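PDB 3KFW: uncharacterized protein from Mycobacterium tuberculosis, which is of unknown function but is probably a DNA-binding transcriptional regulator of the PaaX family, with a helix-turn-helix module. Local coordinates for residues A152-A155 with G156-D160; D209-G212 with A213-A217. One frame throughout, in Å; residues are numbered along the deposited sequence.

How the interactions relate
Both contacts are local, and they sit at opposite ends of helices: interaction 1 is the last turns of helix 151-158, interaction 2 the first turn of helix 212-234. They follow one another along the chain, their centres about 18 Å apart and their nearest atoms about 6 Å apart without touching. Helix 161-177 lies between them in sequence; Asp160 of interaction 1 caps its start, while its Trp164 stacks on Trp210 of interaction 2. The loop around 198-201 joins them too, since Pro199 touches both Trp159 and Trp210. Interaction 1 also meets Arg101 and Arg142 of two neighbouring subunits, whereas no other chain of the assembly touches interaction 2.

Interaction 1 of 2, residues A152-A155 with G156-D160; sequences ADLA and GQLWD
Leu154 O receives two backbone N-H groups, from Leu158 N at 2.9 Å and, from above the carbonyl plane, from Gln157 N at 2.6 Å. These bonds belong to the C-terminal turns of helix 151-158, which follows the last strand of the four-stranded antiparallel sheet in the Cas2-like region. Gly156 N bonds to Ala152 O, and Trp159 N meets Ala155 O almost straight (N-H...O angle 170°), although Trp159 has already left helical geometry.

Leu154 and Leu158 cross at a slant one turn apart. With chi1 of -176° setting CG anti to the backbone N, Leu154 lies against the second leucine, its CG 4.1 Å from Leu158 CD1, and both also pack on Trp88 and Leu118 of the sheet. Asp153, on another side of the helix, forms a salt bridge with Arg142 of the third subunit. Asp160 caps the next helix through Gly163 N and pairs with Arg101 of the second subunit.

The Trp159 indole folds back beside Ala155 and carries Leu158 CB over the rim of one face. Its six-membered ring lies 4.2 Å from Ala155 CB at CZ3, while Ala155 O sits at the ring edge, 3.3 Å from CE3.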
ATOM      1  N   ALA A 152      13.769  20.318   4.144  1.00 27.87           N
ATOM      2  CA  ALA A 152      13.119  20.784   5.377  1.00 27.73           C
ATOM      3  C   ALA A 152      11.638  20.517   5.249  1.00 28.68           C
ATOM      4  O   ALA A 152      10.892  20.341   6.255  1.00 29.80           O
ATOM      5  CB  ALA A 152      13.339  22.277   5.595  1.00 27.38           C
ATOM      6  N   ASP A 153      11.190  20.506   4.002  1.00 28.01           N
ATOM      7  CA  ASP A 153       9.812  20.259   3.773  1.00 27.82           C
ATOM      8  C   ASP A 153       9.551  18.775   3.952  1.00 26.81           C
ATOM      9  O   ASP A 153       8.642  18.404   4.694  1.00 26.35           O
ATOM     10  CB  ASP A 153       9.350  20.734   2.395  1.00 28.22           C
ATOM     11  CG  ASP A 153       7.877  20.557   2.239  1.00 32.08           C
ATOM     12  OD1 ASP A 153       7.176  20.929   3.201  1.00 36.37           O
ATOM     13  OD2 ASP A 153       7.405  20.001   1.227  1.00 38.25           O
ATOM     14  N   LEU A 154      10.338  17.930   3.274  1.00 25.83           N
ATOM     15  CA  LEU A 154      10.300  16.482   3.532  1.00 25.38           C
ATOM     16  C   LEU A 154      10.297  16.166   5.063  1.00 24.52           C
ATOM     17  O   LEU A 154       9.333  15.579   5.591  1.00 23.84           O
ATOM     18  CB  LEU A 154      11.474  15.805   2.827  1.00 26.34           C
ATOM     19  CG  LEU A 154      11.495  14.283   2.939  1.00 28.16           C
ATOM     20  CD1 LEU A 154      10.143  13.859   2.502  1.00 30.99           C
ATOM     21  CD2 LEU A 154      12.535  13.719   2.008  1.00 29.14           C
ATOM     22  N   ALA A 155      11.324  16.626   5.777  1.00 22.77           N
ATOM     23  CA  ALA A 155      11.364  16.449   7.243  1.00 23.18           C
ATOM     24  C   ALA A 155      10.030  16.780   7.901  1.00 22.89           C
ATOM     25  O   ALA A 155       9.536  15.994   8.697  1.00 23.25           O
ATOM     26  CB  ALA A 155      12.579  17.237   7.924  1.00 21.93           C
ATOM     27  N   GLY A 156       9.423  17.907   7.521  1.00 22.57           N
ATOM     28  CA  GLY A 156       8.122  18.331   8.077  1.00 22.48           C
ATOM     29  C   GLY A 156       6.953  17.423   7.709  1.00 23.24           C
ATOM     30  O   GLY A 156       5.878  17.470   8.337  1.00 21.76           O
ATOM     31  N   GLN A 157       7.185  16.584   6.699  1.00 23.95           N
ATOM     32  CA  GLN A 157       6.170  15.658   6.145  1.00 25.86           C
ATOM     33  C   GLN A 157       6.302  14.232   6.789  1.00 25.66           C
ATOM     34  O   GLN A 157       5.312  13.595   7.090  1.00 25.11           O
ATOM     35  CB  GLN A 157       6.347  15.636   4.613  1.00 26.62           C
ATOM     36  CG  GLN A 157       5.135  15.564   3.732  1.00 30.66           C
ATOM     37  CD  GLN A 157       4.091  16.674   3.987  1.00 33.94           C
ATOM     38  OE1 GLN A 157       4.404  17.872   4.013  1.00 26.97           O
ATOM     39  NE2 GLN A 157       2.837  16.248   4.194  1.00 33.21           N
ATOM     40  N   LEU A 158       7.539  13.793   7.058  1.00 25.63           N
ATOM     41  CA  LEU A 158       7.832  12.583   7.779  1.00 24.40           C
ATOM     42  C   LEU A 158       7.499  12.647   9.277  1.00 26.05           C
ATOM     43  O   LEU A 158       7.040  11.656   9.874  1.00 25.75           O
ATOM     44  CB  LEU A 158       9.313  12.304   7.631  1.00 24.10           C
ATOM     45  CG  LEU A 158       9.952  12.109   6.264  1.00 24.02           C
ATOM     46  CD1 LEU A 158      11.428  12.089   6.448  1.00 22.79           C
ATOM     47  CD2 LEU A 158       9.471  10.826   5.568  1.00 24.01           C
ATOM     48  N   TRP A 159       7.799  13.768   9.939  1.00 27.04           N
ATOM     49  CA  TRP A 159       7.442  13.905  11.374  1.00 26.54           C
ATOM     50  C   TRP A 159       6.546  15.137  11.638  1.00 27.34           C
ATOM     51  O   TRP A 159       6.591  16.127  10.872  1.00 26.78           O
ATOM     52  CB  TRP A 159       8.703  14.071  12.184  1.00 26.62           C
ATOM     53  CG  TRP A 159       9.650  12.939  12.041  1.00 26.85           C
ATOM     54  CD1 TRP A 159       9.644  11.731  12.749  1.00 21.62           C
ATOM     55  CD2 TRP A 159      10.783  12.890  11.167  1.00 25.02           C
ATOM     56  NE1 TRP A 159      10.715  10.952  12.341  1.00 20.58           N
ATOM     57  CE2 TRP A 159      11.427  11.622  11.382  1.00 24.87           C
ATOM     58  CE3 TRP A 159      11.346  13.793  10.263  1.00 24.00           C
ATOM     59  CZ2 TRP A 159      12.579  11.240  10.684  1.00 22.44           C
ATOM     60  CZ3 TRP A 159      12.512  13.415   9.569  1.00 23.43           C
ATOM     61  CH2 TRP A 159      13.101  12.140   9.780  1.00 22.93           C
ATOM     62  N   ASP A 160       5.759  15.066  12.709  1.00 26.71           N
ATOM     63  CA  ASP A 160       4.974  16.161  13.175  1.00 26.66           C
ATOM     64  C   ASP A 160       5.927  17.084  13.931  1.00 27.08           C
ATOM     65  O   ASP A 160       6.048  17.003  15.131  1.00 28.91           O
ATOM     66  CB  ASP A 160       3.862  15.646  14.106  1.00 26.97           C
ATOM     67  CG  ASP A 160       2.974  16.787  14.686  1.00 27.94           C
ATOM     68  OD1 ASP A 160       3.142  17.962  14.311  1.00 27.01           O
ATOM     69  OD2 ASP A 160       2.118  16.520  15.550  1.00 32.44           O
TER

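Interaction 2 of 2, residues D209-G212 with A213-A217; sequences DWPG and AGLRA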
ATOM      1  N   ASP A 209      12.770  27.301  16.795  1.00 30.27           N
ATOM      2  CA  ASP A 209      12.063  27.045  18.041  1.00 29.37           C
ATOM      3  C   ASP A 209      12.134  25.548  18.453  1.00 29.17           C
ATOM      4  O   ASP A 209      11.363  25.115  19.290  1.00 29.17           O
ATOM      5  CB  ASP A 209      10.623  27.591  18.040  1.00 28.61           C
ATOM      6  CG  ASP A 209       9.720  26.927  16.983  1.00 30.76           C
ATOM      7  OD1 ASP A 209      10.277  26.320  16.020  1.00 28.60           O
ATOM      8  OD2 ASP A 209       8.447  27.010  17.127  1.00 28.93           O
ATOM      9  N   TRP A 210      13.083  24.793  17.904  1.00 28.50           N
ATOM     10  CA  TRP A 210      13.260  23.401  18.288  1.00 30.41           C
ATOM     11  C   TRP A 210      13.735  23.263  19.783  1.00 31.31           C
ATOM     12  O   TRP A 210      14.790  23.814  20.143  1.00 31.69           O
ATOM     13  CB  TRP A 210      14.269  22.748  17.337  1.00 29.86           C
ATOM     14  CG  TRP A 210      14.340  21.281  17.506  1.00 31.23           C
ATOM     15  CD1 TRP A 210      15.330  20.577  18.135  1.00 29.07           C
ATOM     16  CD2 TRP A 210      13.371  20.296  17.043  1.00 28.57           C
ATOM     17  NE1 TRP A 210      15.041  19.225  18.094  1.00 29.17           N
ATOM     18  CE2 TRP A 210      13.855  19.017  17.446  1.00 27.37           C
ATOM     19  CE3 TRP A 210      12.149  20.378  16.354  1.00 25.61           C
ATOM     20  CZ2 TRP A 210      13.172  17.831  17.170  1.00 27.61           C
ATOM     21  CZ3 TRP A 210      11.451  19.207  16.071  1.00 25.94           C
ATOM     22  CH2 TRP A 210      11.964  17.939  16.477  1.00 29.40           C
ATOM     23  N   PRO A 211      12.958  22.558  20.644  1.00 31.52           N
ATOM     24  CA  PRO A 211      13.278  22.411  22.093  1.00 31.99           C
ATOM     25  C   PRO A 211      14.276  21.289  22.499  1.00 32.17           C
ATOM     26  O   PRO A 211      14.445  21.050  23.678  1.00 32.76           O
ATOM     27  CB  PRO A 211      11.893  22.128  22.740  1.00 31.95           C
ATOM     28  CG  PRO A 211      11.137  21.365  21.676  1.00 31.11           C
ATOM     29  CD  PRO A 211      11.657  21.927  20.311  1.00 31.49           C
ATOM     30  N   GLY A 212      14.951  20.644  21.550  1.00 33.03           N
ATOM     31  CA  GLY A 212      15.855  19.502  21.831  1.00 33.15           C
ATOM     32  C   GLY A 212      16.940  19.776  22.857  1.00 33.96           C
ATOM     33  O   GLY A 212      17.050  19.061  23.871  1.00 36.01           O
ATOM     34  N   ALA A 213      17.731  20.811  22.606  1.00 33.01           N
ATOM     35  CA  ALA A 213      18.836  21.225  23.479  1.00 32.39           C
ATOM     36  C   ALA A 213      18.366  21.649  24.889  1.00 32.94           C
ATOM     37  O   ALA A 213      19.015  21.306  25.923  1.00 31.67           O
ATOM     38  CB  ALA A 213      19.633  22.336  22.819  1.00 29.92           C
ATOM     39  N   GLY A 214      17.254  22.403  24.910  1.00 33.09           N
ATOM     40  CA  GLY A 214      16.582  22.793  26.147  1.00 33.27           C
ATOM     41  C   GLY A 214      16.191  21.546  26.928  1.00 34.03           C
ATOM     42  O   GLY A 214      16.400  21.482  28.146  1.00 33.69           O
ATOM     43  N   LEU A 215      15.637  20.541  26.236  1.00 34.08           N
ATOM     44  CA  LEU A 215      15.169  19.321  26.927  1.00 34.32           C
ATOM     45  C   LEU A 215      16.342  18.477  27.471  1.00 34.09           C
ATOM     46  O   LEU A 215      16.302  18.043  28.598  1.00 35.04           O
ATOM     47  CB  LEU A 215      14.217  18.506  26.049  1.00 34.35           C
ATOM     48  CG  LEU A 215      12.794  19.043  25.746  1.00 33.62           C
ATOM     49  CD1 LEU A 215      12.234  18.444  24.466  1.00 27.42           C
ATOM     50  CD2 LEU A 215      11.819  18.806  26.882  1.00 32.80           C
ATOM     51  N   ARG A 216      17.407  18.297  26.691  1.00 33.79           N
ATOM     52  CA  ARG A 216      18.647  17.675  27.172  1.00 32.65           C
ATOM     53  C   ARG A 216      19.300  18.384  28.377  1.00 32.81           C
ATOM     54  O   ARG A 216      19.688  17.688  29.346  1.00 34.66           O
ATOM     55  CB  ARG A 216      19.668  17.512  26.031  1.00 32.16           C
ATOM     56  CG  ARG A 216      19.301  16.408  25.115  1.00 30.86           C
ATOM     57  CD  ARG A 216      20.120  16.347  23.844  1.00 31.38           C
ATOM     58  NE  ARG A 216      19.478  15.327  23.021  1.00 33.15           N
ATOM     59  CZ  ARG A 216      18.673  15.593  21.984  1.00 32.56           C
ATOM     60  NH1 ARG A 216      18.493  16.862  21.617  1.00 25.24           N
ATOM     61  NH2 ARG A 216      18.073  14.588  21.313  1.00 27.27           N
ATOM     62  N   ALA A 217      19.440  19.716  28.335  1.00 31.68           N
ATOM     63  CA  ALA A 217      19.986  20.507  29.474  1.00 31.60           C
ATOM     64  C   ALA A 217      19.185  20.320  30.782  1.00 31.67           C
ATOM     65  O   ALA A 217      19.775  20.149  31.867  1.00 31.82           O
ATOM     66  CB  ALA A 217      20.127  21.996  29.131  1.00 29.94           C
TER
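Pro211 and Leu215 lie side by side one turn apart, their side chains pointing the same way, and Leu215 CD1 comes to 4.1 Å from Pro211 CB. The leucine side chain flanks the oxygen end of the proline carbonyl: with CG anti to the leucine's own carbonyl carbon and beside its backbone N (chi1 -70°), Leu215 CG lies 3.3 Å from Pro211 O. The same oxygen takes the backbone N-H of Leu215, N to O 2.9 Å. One residue on, Arg216 N reaches Gly212 O at 2.9 Å in a nearly straight bond (N-H...O angle 173°), with the donor in the carbonyl plane.

This is the N-terminal turn of helix 212-234, the long helix of the PaaX-like C-terminal region, with Pro211 at the N-cap position. Gly212 begins the helix close to both the Trp210 indole and the Arg216 guanidinium.

Arg216 runs extended from CG to NE, and its guanidinium turns back obliquely over the Gly212 peptide, NH1 lying 3.5 Å from Gly212 C. The strongest partner of the group is Asp198, which forms a salt bridge with NH2, while NE is hydrogen-bonded to Met77 O. Two of its three nitrogens are thereby held, which should fix the rotation of the guanidinium plane.

On the proline side, Pro211 CD rests 3.8 Å above the plane of the Trp210 ring, toward its rim. Trp210 in turn stacks on Trp164 of helix 161-177, whereas Leu215 is buried against Met191, His194 and Leu195 of helix 181-195.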